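Putative Lipoprotein (Shewanella oneidensis, PDB 3U24) is of unknown function but binds zinc and calcium ions and may be related to metallopeptidases. Local coordinates at residues A[66-71]-A[103-108]; A[39-44]-A[55-60]; A[277-282]-A[300-305]; A[271-276]-A[467-472]. One frame throughout, in Å; residues are numbered along the deposited sequence. Where two conformers were deposited one is given.

Contact 1. Residues A[66-71]-A[103-108]; sequences KTLAFV and SMAWDI
Thr67, Leu68 and Val71 meet Met104 (a selenomethionine), Ala105 and Ile108 in a wholly apolar helix-to-helix contact near the protein surface, where helices 61-79 and 88-111 run roughly antiparallel. Their local axes approach to 9.6 Å at 150°, and Leu68 faces Ala105 most closely, with 6.1 Å between their CA atoms. The packing is tightest around the methyl of Thr67: CG2 touches Ile108 CD1 at 3.5 Å, closer than usual for two carbons, and Met104 CE at 3.5 Å. This methyl lies anti to its own backbone nitrogen (chi1 -63° for OG1), which turns it to the partner helix while the hydroxyl bonds back to Gly63 O in its own helix. The bend of Met104 at its last torsion (chi3 61°) carries CE across Thr67 at about a right angle and also up to Phe70 CD1, whose ring it meets obliquely. On the other flank, Leu68 and Ile108 run past each other in opposite senses, CD1 to CG2 at 4.0 Å, while Leu68 CD2 rests on Ala105 CA at 3.9 Å. Val71 divides its branches: CG1 lies against Ala105 CB, and CG2 is 4.0 Å from Met104 CB. Helix 25-39 packs alongside, with Leu39 against Thr67, and the pair joins helices 61-79 and 88-111 by antiparallel helix packing in a mostly helical fold.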
loop_
_atom_site.group_PDB
_atom_site.type_symbol
_atom_site.label_atom_id
_atom_site.label_comp_id
_atom_site.label_asym_id
_atom_site.label_seq_id
_atom_site.Cartn_x
_atom_site.Cartn_y
_atom_site.Cartn_z
ATOM N N LYS A 66 -22.452 -13.128 11.393
ATOM C CA LYS A 66 -21.772 -12.737 12.620
ATOM C C LYS A 66 -20.995 -11.417 12.456
ATOM O O LYS A 66 -20.897 -10.640 13.413
ATOM C CB LYS A 66 -20.815 -13.851 13.044
ATOM C CG LYS A 66 -20.087 -13.641 14.351
ATOM C CD LYS A 66 -19.169 -14.832 14.640
ATOM C CE LYS A 66 -18.499 -14.710 16.017
ATOM N NZ LYS A 66 -17.213 -15.483 16.034
ATOM N N THR A 67 -20.412 -11.185 11.277
ATOM C CA THR A 67 -19.718 -9.918 11.016
ATOM C C THR A 67 -20.721 -8.787 10.984
ATOM O O THR A 67 -20.497 -7.759 11.610
ATOM C CB THR A 67 -18.868 -9.964 9.735
ATOM O OG1 THR A 67 -17.859 -10.954 9.924
ATOM C CG2 THR A 67 -18.199 -8.615 9.421
ATOM N N LEU A 68 -21.855 -8.995 10.340
ATOM C CA LEU A 68 -22.867 -7.948 10.295
ATOM C C LEU A 68 -23.482 -7.663 11.672
ATOM O O LEU A 68 -23.815 -6.511 11.947
ATOM C CB LEU A 68 -23.971 -8.250 9.286
ATOM C CG LEU A 68 -23.623 -8.280 7.807
ATOM C CD1 LEU A 68 -24.819 -8.833 7.008
ATOM C CD2 LEU A 68 -23.194 -6.907 7.330
ATOM N N ALA A 69 -23.636 -8.684 12.528
ATOM C CA ALA A 69 -24.119 -8.453 13.902
ATOM C C ALA A 69 -23.065 -7.637 14.698
ATOM O O ALA A 69 -23.412 -6.836 15.557
ATOM C CB ALA A 69 -24.411 -9.789 14.622
ATOM N N PHE A 70 -21.786 -7.846 14.416
ATOM C CA PHE A 70 -20.747 -7.070 15.075
ATOM C C PHE A 70 -20.789 -5.616 14.609
ATOM O O PHE A 70 -20.685 -4.735 15.435
ATOM C CB PHE A 70 -19.389 -7.714 14.843
ATOM C CG PHE A 70 -18.208 -6.878 15.225
ATOM C CD1 PHE A 70 -17.629 -6.016 14.303
ATOM C CD2 PHE A 70 -17.632 -7.005 16.475
ATOM C CE1 PHE A 70 -16.530 -5.266 14.625
ATOM C CE2 PHE A 70 -16.492 -6.283 16.779
ATOM C CZ PHE A 70 -15.957 -5.401 15.862
ATOM N N VAL A 71 -20.936 -5.383 13.301
ATOM C CA VAL A 71 -21.043 -4.035 12.771
ATOM C C VAL A 71 -22.207 -3.309 13.464
ATOM O O VAL A 71 -22.044 -2.220 14.006
ATOM C CB VAL A 71 -21.221 -4.036 11.226
ATOM C CG1 VAL A 71 -21.651 -2.673 10.734
ATOM C CG2 VAL A 71 -19.924 -4.490 10.540
ATOM N N SER A 103 -17.594 0.145 5.929
ATOM C CA SER A 103 -17.016 -0.533 4.793
ATOM C C SER A 103 -17.049 -2.054 4.935
ATOM O O SER A 103 -17.179 -2.736 3.952
ATOM C CB SER A 103 -15.614 -0.034 4.524
ATOM O OG SER A 103 -14.755 -0.550 5.494
HETATM N N MSE A 104 -16.945 -2.574 6.140
HETATM C CA MSE A 104 -17.172 -4.021 6.377
HETATM C C MSE A 104 -18.561 -4.470 5.940
HETATM O O MSE A 104 -18.697 -5.476 5.221
HETATM C CB MSE A 104 -16.916 -4.438 7.831
HETATM C CG MSE A 104 -15.433 -4.319 8.261
HETATM SE SE MSE A 104 -15.142 -4.381 10.216
HETATM C CE MSE A 104 -15.882 -6.168 10.491
ATOM N N ALA A 105 -19.584 -3.737 6.368
ATOM C CA ALA A 105 -20.954 -4.052 6.021
ATOM C C ALA A 105 -21.135 -4.028 4.503
ATOM O O ALA A 105 -21.752 -4.924 3.917
ATOM C CB ALA A 105 -21.930 -3.093 6.699
ATOM N N TRP A 106 -20.604 -2.980 3.894
ATOM C CA TRP A 106 -20.739 -2.765 2.481
ATOM C C TRP A 106 -20.020 -3.822 1.687
ATOM O O TRP A 106 -20.542 -4.231 0.683
ATOM C CB TRP A 106 -20.235 -1.377 2.119
ATOM C CG TRP A 106 -20.093 -1.101 0.636
ATOM C CD1 TRP A 106 -21.059 -0.595 -0.245
ATOM C CD2 TRP A 106 -18.896 -1.309 -0.187
ATOM N NE1 TRP A 106 -20.533 -0.471 -1.503
ATOM C CE2 TRP A 106 -19.237 -0.853 -1.524
ATOM C CE3 TRP A 106 -17.593 -1.733 0.071
ATOM C CZ2 TRP A 106 -18.313 -0.881 -2.572
ATOM C CZ3 TRP A 106 -16.654 -1.764 -0.994
ATOM C CH2 TRP A 106 -17.017 -1.358 -2.290
ATOM N N ASP A 107 -18.840 -4.267 2.131
ATOM C CA ASP A 107 -18.149 -5.388 1.506
ATOM C C ASP A 107 -19.009 -6.649 1.465
ATOM O O ASP A 107 -19.002 -7.373 0.468
ATOM C CB ASP A 107 -16.822 -5.757 2.216
ATOM C CG ASP A 107 -15.619 -4.892 1.752
ATOM O OD1 ASP A 107 -15.599 -4.469 0.577
ATOM O OD2 ASP A 107 -14.674 -4.640 2.563
ATOM N N ILE A 108 -19.724 -6.911 2.564
ATOM C CA ILE A 108 -20.552 -8.091 2.655
ATOM C C ILE A 108 -21.813 -7.936 1.821
ATOM O O ILE A 108 -22.200 -8.867 1.135
ATOM C CB ILE A 108 -20.881 -8.451 4.108
ATOM C CG1 ILE A 108 -19.604 -8.987 4.796
ATOM C CG2 ILE A 108 -22.048 -9.422 4.183
ATOM C CD1 ILE A 108 -19.702 -8.914 6.303
#

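Contact 2. Residues A[39-44]-A[55-60]; sequences LSPTWA and YLEIPD
Glu57 OE2 is gripped by two donors that reach it from opposite faces of the carboxylate plane, Ser40 OG and Thr42 N. The hydrogen bond from Thr42 N is the shorter, 3.0 Å to Glu57 OE2, and nearly straight (167°); it arrives on the syn side, 28° out of the plane. Ser40 OG comes almost head-on to the CD-OE2 bond of Glu57, at a longer 3.3 Å. The sister oxygen OE1 accepts from Thr42 OG1, modelled so close that the exact length is doubtful. Ser40 is the N-cap of helix 41-47: the same OG accepts from Trp43 N at 3.2 Å, so Glu57 reinforces a capped helix start, and the local backbone dipoles would probably favour its negative charge. The bend of Glu57 at its second torsion (chi2 100°) swings the carboxylate to this end. With an alanine here, Thr42 N, Ser40 OG and Thr42 OG1 would probably all lose the acceptor that ties the loop to the helix start. Thr42 OG1 also takes a bond from Arg148 NH2, and a water donates to both Thr42 OG1 and Tyr55 O. Beside this polar set, Pro41 CG meets the Tyr55 ring obliquely, 3.8 Å from CD2.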
loop_
_atom_site.group_PDB
_atom_site.type_symbol
_atom_site.label_atom_id
_atom_site.label_comp_id
_atom_site.label_asym_id
_atom_site.label_seq_id
_atom_site.Cartn_x
_atom_site.Cartn_y
_atom_site.Cartn_z
ATOM N N LEU A 39 -13.853 -11.561 17.019
ATOM C CA LEU A 39 -14.540 -11.881 15.772
ATOM C C LEU A 39 -13.594 -12.452 14.742
ATOM O O LEU A 39 -13.960 -13.361 14.005
ATOM C CB LEU A 39 -15.192 -10.634 15.170
ATOM C CG LEU A 39 -15.728 -10.739 13.747
ATOM C CD1 LEU A 39 -17.029 -11.531 13.738
ATOM C CD2 LEU A 39 -15.895 -9.363 13.139
ATOM N N SER A 40 -12.389 -11.903 14.661
ATOM C CA SER A 40 -11.421 -12.334 13.643
ATOM C C SER A 40 -10.013 -12.501 14.210
ATOM O O SER A 40 -9.151 -11.623 14.153
ATOM C CB SER A 40 -11.415 -11.318 12.531
ATOM O OG SER A 40 -10.411 -11.658 11.628
ATOM N N PRO A 41 -9.753 -13.639 14.802
ATOM C CA PRO A 41 -8.396 -13.771 15.321
ATOM C C PRO A 41 -7.303 -13.818 14.259
ATOM O O PRO A 41 -6.148 -13.584 14.588
ATOM C CB PRO A 41 -8.448 -15.073 16.159
ATOM C CG PRO A 41 -9.732 -15.747 15.753
ATOM C CD PRO A 41 -10.664 -14.634 15.355
ATOM N N THR A 42 -7.627 -14.111 13.012
ATOM C CA THR A 42 -6.621 -14.025 11.941
ATOM C C THR A 42 -6.209 -12.562 11.660
ATOM O O THR A 42 -5.014 -12.235 11.521
ATOM C CB THR A 42 -7.112 -14.725 10.679
ATOM O OG1 THR A 42 -7.332 -16.094 11.018
ATOM C CG2 THR A 42 -6.100 -14.617 9.502
ATOM N N TRP A 43 -7.186 -11.667 11.637
ATOM C CA TRP A 43 -6.885 -10.249 11.536
ATOM C C TRP A 43 -5.980 -9.824 12.680
ATOM O O TRP A 43 -5.007 -9.070 12.498
ATOM C CB TRP A 43 -8.179 -9.496 11.576
ATOM C CG TRP A 43 -8.150 -8.101 11.004
ATOM C CD1 TRP A 43 -7.052 -7.241 10.803
ATOM C CD2 TRP A 43 -9.327 -7.321 10.604
ATOM N NE1 TRP A 43 -7.469 -6.020 10.285
ATOM C CE2 TRP A 43 -8.833 -6.013 10.149
ATOM C CE3 TRP A 43 -10.692 -7.571 10.585
ATOM C CZ2 TRP A 43 -9.697 -5.033 9.687
ATOM C CZ3 TRP A 43 -11.548 -6.575 10.103
ATOM C CH2 TRP A 43 -11.057 -5.337 9.668
ATOM N N ALA A 44 -6.257 -10.336 13.872
ATOM C CA ALA A 44 -5.419 -10.035 15.017
ATOM C C ALA A 44 -3.970 -10.523 14.756
ATOM O O ALA A 44 -2.989 -9.795 14.975
ATOM C CB ALA A 44 -5.979 -10.688 16.269
ATOM N N TYR A 55 -7.333 -21.121 15.682
ATOM C CA TYR A 55 -8.709 -21.048 15.215
ATOM C C TYR A 55 -8.730 -20.529 13.803
ATOM O O TYR A 55 -8.344 -19.401 13.554
ATOM C CB TYR A 55 -9.496 -20.084 16.093
ATOM C CG TYR A 55 -10.953 -20.044 15.730
ATOM C CD1 TYR A 55 -11.801 -21.052 16.153
ATOM C CD2 TYR A 55 -11.477 -19.034 14.926
ATOM C CE1 TYR A 55 -13.143 -21.055 15.811
ATOM C CE2 TYR A 55 -12.827 -19.021 14.575
ATOM C CZ TYR A 55 -13.644 -20.042 15.028
ATOM O OH TYR A 55 -14.963 -20.085 14.713
ATOM N N LEU A 56 -9.167 -21.351 12.864
ATOM C CA LEU A 56 -9.306 -20.937 11.475
ATOM C C LEU A 56 -10.757 -20.588 11.249
ATOM O O LEU A 56 -11.606 -21.452 11.352
ATOM C CB LEU A 56 -8.912 -22.071 10.539
ATOM C CG LEU A 56 -9.017 -21.848 9.036
ATOM C CD1 LEU A 56 -8.090 -20.742 8.573
ATOM C CD2 LEU A 56 -8.744 -23.161 8.308
ATOM N N GLU A 57 -11.035 -19.327 10.932
ATOM C CA GLU A 57 -12.413 -18.906 10.644
ATOM C C GLU A 57 -12.863 -19.543 9.345
ATOM O O GLU A 57 -12.106 -19.589 8.393
ATOM C CB GLU A 57 -12.533 -17.381 10.522
ATOM C CG GLU A 57 -11.985 -16.622 11.734
ATOM C CD GLU A 57 -10.564 -16.054 11.515
ATOM O OE1 GLU A 57 -9.693 -16.768 10.946
ATOM O OE2 GLU A 57 -10.314 -14.895 11.916
ATOM N N ILE A 58 -14.064 -20.098 9.333
ATOM C CA ILE A 58 -14.629 -20.688 8.130
ATOM C C ILE A 58 -15.434 -19.572 7.477
ATOM O O ILE A 58 -16.336 -18.986 8.100
ATOM C CB ILE A 58 -15.497 -21.909 8.446
ATOM C CG1 ILE A 58 -14.632 -23.019 9.062
ATOM C CG2 ILE A 58 -16.164 -22.456 7.170
ATOM C CD1 ILE A 58 -15.373 -23.935 10.019
ATOM N N PRO A 59 -15.092 -19.221 6.241
ATOM C CA PRO A 59 -15.740 -18.048 5.634
ATOM C C PRO A 59 -17.048 -18.453 4.974
ATOM O O PRO A 59 -17.154 -18.465 3.780
ATOM C CB PRO A 59 -14.699 -17.587 4.619
ATOM C CG PRO A 59 -14.035 -18.868 4.190
ATOM C CD PRO A 59 -14.135 -19.856 5.325
ATOM N N ASP A 60 -18.016 -18.842 5.777
ATOM C CA ASP A 60 -19.347 -19.212 5.305
ATOM C C ASP A 60 -20.356 -18.155 5.713
ATOM O O ASP A 60 -20.004 -17.113 6.247
ATOM C CB ASP A 60 -19.758 -20.581 5.877
ATOM C CG ASP A 60 -19.759 -20.620 7.410
ATOM O OD1 ASP A 60 -19.907 -19.539 8.076
ATOM O OD2 ASP A 60 -19.595 -21.749 7.950
HETATM O O HOH W 1 -6.630 -17.121 13.968
#

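Contact 3. Residues A[277-282]-A[300-305]; sequences EMAKIT and IAIRQL
Thr282 and Ile302 form the dense middle of this contact, with Leu305 and Met278, a selenomethionine, on its flanks, all four buried. Thr282 crosses Ile302 at about a right angle, its OG1 lying 3.5 Å from Ile302 CG1, and runs counter to Leu305, whose CD2 rests 3.7 Å from Thr282 CA. With OG1 anti to the carbonyl carbon (chi1 -67°), the buried hydroxyl folds back to an acceptor in its own helix, Met278 O at 2.8 Å; that oxygen takes two donors, Thr282 OG1 and Thr282 N, from opposite faces. Replacing Thr282 with an alanine would probably open a gap between Ile302 and Leu305 and rob Met278 O of its second donor. Met278 bends at its last torsion (chi3 90°) to set CE on Ile302 CG2 at 3.7 Å. At partly exposed Ala279 the contact is with the backbone: Ile302 CD1 lies 3.7 Å from Ala279 N, and the methyl itself is farther away. Farther round the same helix, on the solvent side, Lys280 NZ bridges Glu277 OE2 at 2.6 Å. Tyr466 and Phe501 close over Met278 from elsewhere in the fold. Local axes 9.5 Å apart and crossing at 66° mark a steep packing of two successive helices, 260-289 and 298-309, in a largely helical fold.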
loop_
_atom_site.group_PDB
_atom_site.type_symbol
_atom_site.label_atom_id
_atom_site.label_comp_id
_atom_site.label_asym_id
_atom_site.label_seq_id
_atom_site.Cartn_x
_atom_site.Cartn_y
_atom_site.Cartn_z
ATOM N N GLU A 277 5.363 21.472 -19.272
ATOM C CA GLU A 277 6.601 21.914 -18.631
ATOM C C GLU A 277 7.807 21.079 -19.070
ATOM O O GLU A 277 8.885 21.631 -19.337
ATOM C CB GLU A 277 6.487 21.895 -17.119
ATOM C CG GLU A 277 5.472 22.927 -16.628
ATOM C CD GLU A 277 5.784 24.329 -17.112
ATOM O OE1 GLU A 277 6.863 24.830 -16.748
ATOM O OE2 GLU A 277 4.977 24.902 -17.890
HETATM N N MSE A 278 7.622 19.768 -19.158
HETATM C CA MSE A 278 8.670 18.900 -19.674
HETATM C C MSE A 278 9.102 19.259 -21.109
HETATM O O MSE A 278 10.297 19.168 -21.420
HETATM C CB MSE A 278 8.238 17.440 -19.637
HETATM C CG MSE A 278 8.107 16.891 -18.243
HETATM SE SE MSE A 278 7.290 15.132 -18.272
HETATM C CE MSE A 278 8.972 14.086 -18.434
ATOM N N ALA A 279 8.145 19.637 -21.961
ATOM C CA ALA A 279 8.451 20.025 -23.330
ATOM C C ALA A 279 9.333 21.275 -23.344
ATOM O O ALA A 279 10.307 21.322 -24.079
ATOM C CB ALA A 279 7.181 20.236 -24.156
ATOM N N LYS A 280 9.025 22.243 -22.495
ATOM C CA LYS A 280 9.839 23.458 -22.367
ATOM C C LYS A 280 11.233 23.148 -21.904
ATOM O O LYS A 280 12.173 23.682 -22.441
ATOM C CB LYS A 280 9.227 24.436 -21.374
ATOM C CG LYS A 280 7.987 25.142 -21.910
ATOM C CD LYS A 280 7.291 25.985 -20.832
ATOM C CE LYS A 280 5.876 26.393 -21.273
ATOM N NZ LYS A 280 4.851 26.122 -20.210
ATOM N N ILE A 281 11.379 22.279 -20.907
ATOM C CA ILE A 281 12.705 21.978 -20.427
ATOM C C ILE A 281 13.485 21.292 -21.528
ATOM O O ILE A 281 14.692 21.567 -21.714
ATOM C CB ILE A 281 12.719 21.138 -19.143
ATOM C CG1 ILE A 281 12.039 21.924 -18.013
ATOM C CG2 ILE A 281 14.150 20.795 -18.743
ATOM C CD1 ILE A 281 11.726 21.119 -16.764
ATOM N N THR A 282 12.805 20.424 -22.269
ATOM C CA THR A 282 13.473 19.602 -23.242
ATOM C C THR A 282 14.008 20.498 -24.347
ATOM O O THR A 282 15.152 20.347 -24.721
ATOM C CB THR A 282 12.545 18.472 -23.718
ATOM O OG1 THR A 282 12.323 17.597 -22.603
ATOM C CG2 THR A 282 13.133 17.662 -24.874
ATOM N N ILE A 300 8.466 12.267 -28.323
ATOM C CA ILE A 300 9.625 11.477 -28.727
ATOM C C ILE A 300 10.883 12.191 -28.227
ATOM O O ILE A 300 11.774 11.565 -27.661
ATOM C CB ILE A 300 9.711 11.284 -30.274
ATOM C CG1 ILE A 300 8.538 10.445 -30.809
ATOM C CG2 ILE A 300 11.019 10.618 -30.682
ATOM C CD1 ILE A 300 8.650 10.090 -32.301
ATOM N N ALA A 301 10.959 13.498 -28.463
ATOM C CA ALA A 301 12.039 14.326 -27.922
ATOM C C ALA A 301 12.211 14.163 -26.401
ATOM O O ALA A 301 13.319 13.928 -25.903
ATOM C CB ALA A 301 11.773 15.782 -28.251
ATOM N N ILE A 302 11.125 14.307 -25.654
ATOM C CA ILE A 302 11.203 14.182 -24.172
ATOM C C ILE A 302 11.715 12.791 -23.776
ATOM O O ILE A 302 12.601 12.683 -22.945
ATOM C CB ILE A 302 9.854 14.453 -23.519
ATOM C CG1 ILE A 302 9.475 15.934 -23.682
ATOM C CG2 ILE A 302 9.847 14.058 -22.055
ATOM C CD1 ILE A 302 8.017 16.194 -23.369
ATOM N N ARG A 303 11.198 11.751 -24.425
ATOM C CA ARG A 303 11.588 10.358 -24.175
ATOM C C ARG A 303 13.073 10.130 -24.466
ATOM O O ARG A 303 13.751 9.438 -23.720
ATOM C CB ARG A 303 10.700 9.388 -24.993
ATOM C CG ARG A 303 11.022 7.888 -24.843
ATOM C CD ARG A 303 10.881 7.416 -23.376
ATOM N NE ARG A 303 11.205 5.987 -23.157
ATOM C CZ ARG A 303 10.328 4.972 -23.072
ATOM N NH1 ARG A 303 9.007 5.153 -23.185
ATOM N NH2 ARG A 303 10.790 3.738 -22.867
ATOM N N GLN A 304 13.592 10.777 -25.497
ATOM C CA GLN A 304 14.974 10.574 -25.873
ATOM C C GLN A 304 15.927 11.299 -24.948
ATOM O O GLN A 304 16.968 10.760 -24.578
ATOM C CB GLN A 304 15.211 10.950 -27.361
ATOM C CG GLN A 304 14.713 9.864 -28.320
ATOM C CD GLN A 304 14.795 10.238 -29.802
ATOM O OE1 GLN A 304 15.418 11.237 -30.183
ATOM N NE2 GLN A 304 14.153 9.428 -30.648
ATOM N N LEU A 305 15.590 12.530 -24.589
ATOM C CA LEU A 305 16.384 13.256 -23.611
ATOM C C LEU A 305 16.367 12.500 -22.304
ATOM O O LEU A 305 17.384 12.284 -21.710
ATOM C CB LEU A 305 15.856 14.682 -23.405
ATOM C CG LEU A 305 16.598 15.588 -22.406
ATOM C CD1 LEU A 305 18.102 15.611 -22.675
ATOM C CD2 LEU A 305 16.018 16.980 -22.460
#

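Contact 4. Residues A[271-276]-A[467-472]; sequences KDRVQG and KWNLRV. With ZN (zinc ion), chain L.
The guanidinium of Arg273, in one of two deposited conformers, is met obliquely by Asn469 OD1, 4.4 Å from NH1, while Val274 CG2 lies over one of its faces toward the rim. Within helix 459-485, on a side that does not touch segment 271-276, Arg471 NH2 stands over the centre of the Trp468 ring, 3.4 Å above its plane, and the guanidinium edge makes a weak bond to Trp468 O. Helices 260-289 and 459-485 pack as a buried, nearly antiparallel pair, axes 10.1 Å apart at 167°. Val274 and Leu470 carry this packing, sliding past each other in opposite directions with CG1 on Leu470 CG at 3.8 Å; Val274 CG2 sits as far from Asn469 OD1. Lys271 lends only its aliphatic part, CG to Leu470 CD2 at 4.2 Å. Kinked at chi3 and chi4, the chain turns its ammonium away from the partner segment, to Glu499, its salt-bridge partner, which also accepts from Gln275 NE2. There Lys271 NZ adds a weak bridge to Asp272 OD1. Pointing away from the helix partner, Asp272 holds a zinc ion through both carboxylate oxygens, OD2 at 2.3 Å and OD1 at 2.6 Å; three waters are modelled beside the zinc, two of them at doubtfully short distances.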
loop_
_atom_site.group_PDB
_atom_site.type_symbol
_atom_site.label_atom_id
_atom_site.label_comp_id
_atom_site.label_asym_id
_atom_site.label_seq_id
_atom_site.Cartn_x
_atom_site.Cartn_y
_atom_site.Cartn_z
ATOM N N LYS A 271 -1.731 16.077 -15.981
ATOM C CA LYS A 271 -0.949 15.389 -17.018
ATOM C C LYS A 271 -0.547 16.365 -18.101
ATOM O O LYS A 271 0.606 16.477 -18.428
ATOM C CB LYS A 271 -1.707 14.195 -17.615
ATOM C CG LYS A 271 -0.952 13.466 -18.725
ATOM C CD LYS A 271 -1.763 12.353 -19.381
ATOM C CE LYS A 271 -2.898 12.848 -20.282
ATOM N NZ LYS A 271 -2.517 13.332 -21.638
ATOM N N ASP A 272 -1.498 17.124 -18.600
ATOM C CA ASP A 272 -1.186 18.137 -19.609
ATOM C C ASP A 272 -0.223 19.221 -19.128
ATOM O O ASP A 272 0.707 19.553 -19.856
ATOM C CB ASP A 272 -2.471 18.769 -20.197
ATOM C CG ASP A 272 -3.346 17.744 -20.951
ATOM O OD1 ASP A 272 -2.800 16.733 -21.449
ATOM O OD2 ASP A 272 -4.579 17.955 -21.078
ATOM N N ARG A 273 -0.450 19.761 -17.937
ATOM C CA ARG A 273 0.420 20.804 -17.385
ATOM C C ARG A 273 1.868 20.278 -17.269
ATOM O O ARG A 273 2.816 20.933 -17.716
ATOM C CB ARG A 273 -0.099 21.299 -16.000
ATOM C CG ARG A 273 0.893 22.179 -15.197
ATOM C CD ARG A 273 0.519 22.514 -13.726
ATOM N NE ARG A 273 0.581 21.355 -12.803
ATOM C CZ ARG A 273 1.687 20.824 -12.279
ATOM N NH1 ARG A 273 1.560 19.755 -11.486
ATOM N NH2 ARG A 273 2.895 21.343 -12.546
ATOM N N VAL A 274 2.017 19.080 -16.700
ATOM C CA VAL A 274 3.334 18.477 -16.461
ATOM C C VAL A 274 4.074 18.233 -17.792
ATOM O O VAL A 274 5.192 18.695 -17.953
ATOM C CB VAL A 274 3.254 17.188 -15.586
ATOM C CG1 VAL A 274 4.564 16.407 -15.663
ATOM C CG2 VAL A 274 2.898 17.524 -14.120
ATOM N N GLN A 275 3.413 17.584 -18.753
ATOM C CA GLN A 275 3.983 17.352 -20.089
ATOM C C GLN A 275 4.414 18.652 -20.798
ATOM O O GLN A 275 5.466 18.693 -21.419
ATOM C CB GLN A 275 3.021 16.556 -20.987
ATOM C CG GLN A 275 2.828 15.091 -20.570
ATOM C CD GLN A 275 1.762 14.357 -21.377
ATOM O OE1 GLN A 275 0.912 14.969 -21.995
ATOM N NE2 GLN A 275 1.801 13.045 -21.358
ATOM N N GLY A 276 3.618 19.707 -20.662
ATOM C CA GLY A 276 3.947 21.022 -21.216
ATOM C C GLY A 276 5.217 21.574 -20.601
ATOM O O GLY A 276 6.064 22.089 -21.329
ATOM N N LYS A 467 8.869 13.285 -14.730
ATOM C CA LYS A 467 8.572 11.940 -15.230
ATOM C C LYS A 467 8.038 11.094 -14.076
ATOM O O LYS A 467 7.060 10.326 -14.232
ATOM C CB LYS A 467 9.788 11.243 -15.883
ATOM C CG LYS A 467 9.598 9.742 -16.104
ATOM C CD LYS A 467 10.886 9.031 -16.486
ATOM C CE LYS A 467 10.703 7.514 -16.691
ATOM N NZ LYS A 467 10.960 6.723 -15.425
ATOM N N TRP A 468 8.694 11.251 -12.931
ATOM C CA TRP A 468 8.281 10.604 -11.694
ATOM C C TRP A 468 6.886 11.000 -11.269
ATOM O O TRP A 468 6.072 10.160 -10.948
ATOM C CB TRP A 468 9.311 10.978 -10.645
ATOM C CG TRP A 468 9.343 10.204 -9.367
ATOM C CD1 TRP A 468 8.924 10.638 -8.108
ATOM C CD2 TRP A 468 9.936 8.885 -9.136
ATOM N NE1 TRP A 468 9.187 9.680 -7.148
ATOM C CE2 TRP A 468 9.786 8.612 -7.698
ATOM C CE3 TRP A 468 10.528 7.924 -9.948
ATOM C CZ2 TRP A 468 10.217 7.434 -7.125
ATOM C CZ3 TRP A 468 10.956 6.736 -9.355
ATOM C CH2 TRP A 468 10.810 6.503 -7.974
ATOM N N ASN A 469 6.569 12.279 -11.313
ATOM C CA ASN A 469 5.219 12.727 -11.004
ATOM C C ASN A 469 4.186 12.126 -11.947
ATOM O O ASN A 469 3.068 11.783 -11.518
ATOM C CB ASN A 469 5.154 14.261 -11.081
ATOM C CG ASN A 469 4.019 14.872 -10.261
ATOM O OD1 ASN A 469 3.382 15.790 -10.728
ATOM N ND2 ASN A 469 3.799 14.399 -9.031
ATOM N N LEU A 470 4.529 12.001 -13.233
ATOM C CA LEU A 470 3.600 11.377 -14.185
ATOM C C LEU A 470 3.171 9.948 -13.790
ATOM O O LEU A 470 2.037 9.547 -14.047
ATOM C CB LEU A 470 4.155 11.387 -15.616
ATOM C CG LEU A 470 4.079 12.737 -16.336
ATOM C CD1 LEU A 470 4.849 12.673 -17.646
ATOM C CD2 LEU A 470 2.621 13.145 -16.573
ATOM N N ARG A 471 4.049 9.197 -13.143
ATOM C CA ARG A 471 3.698 7.854 -12.638
ATOM C C ARG A 471 2.430 7.926 -11.761
ATOM O O ARG A 471 1.496 7.117 -11.867
ATOM C CB ARG A 471 4.865 7.336 -11.785
ATOM C CG ARG A 471 5.188 5.845 -11.813
ATOM C CD ARG A 471 6.610 5.608 -11.235
ATOM N NE ARG A 471 6.626 5.360 -9.775
ATOM C CZ ARG A 471 6.660 6.282 -8.788
ATOM N NH1 ARG A 471 6.656 5.870 -7.512
ATOM N NH2 ARG A 471 6.690 7.606 -9.026
ATOM N N VAL A 472 2.442 8.901 -10.859
ATOM C CA VAL A 472 1.401 9.045 -9.866
ATOM C C VAL A 472 0.089 9.520 -10.516
ATOM O O VAL A 472 -0.977 8.951 -10.272
ATOM C CB VAL A 472 1.918 9.988 -8.755
ATOM C CG1 VAL A 472 0.802 10.458 -7.895
ATOM C CG2 VAL A 472 2.976 9.219 -7.956
HETATM ZN ZN ZN L . -5.167 16.040 -22.257
HETATM O O HOH W 2 -3.753 15.482 -23.324
HETATM O O HOH W 3 -7.308 15.259 -22.242
HETATM O O HOH W 4 -4.948 14.912 -20.986
#

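Overall arrangement
From the N terminus, contact 2 comes first, closing a short loop of ten residues that takes in the rest of helix 41-47 and leads on to helix 61-79. Contact 1 follows in series and joins that helix to helix 88-111; the two touch through Leu39, which packs on Lys66, Thr67, Phe70 and Met104. Across the chain's centre, about 40 Å from contact 1 between centres, lies contact 4, a long-range closure that brings helix 260-289 to helix 459-485 over 190 intervening residues. Contact 3 nests inside that loop, tying the same helix 260-289 to its successor, and touches contact 4 where Met278 SE meets Leu470 CD1.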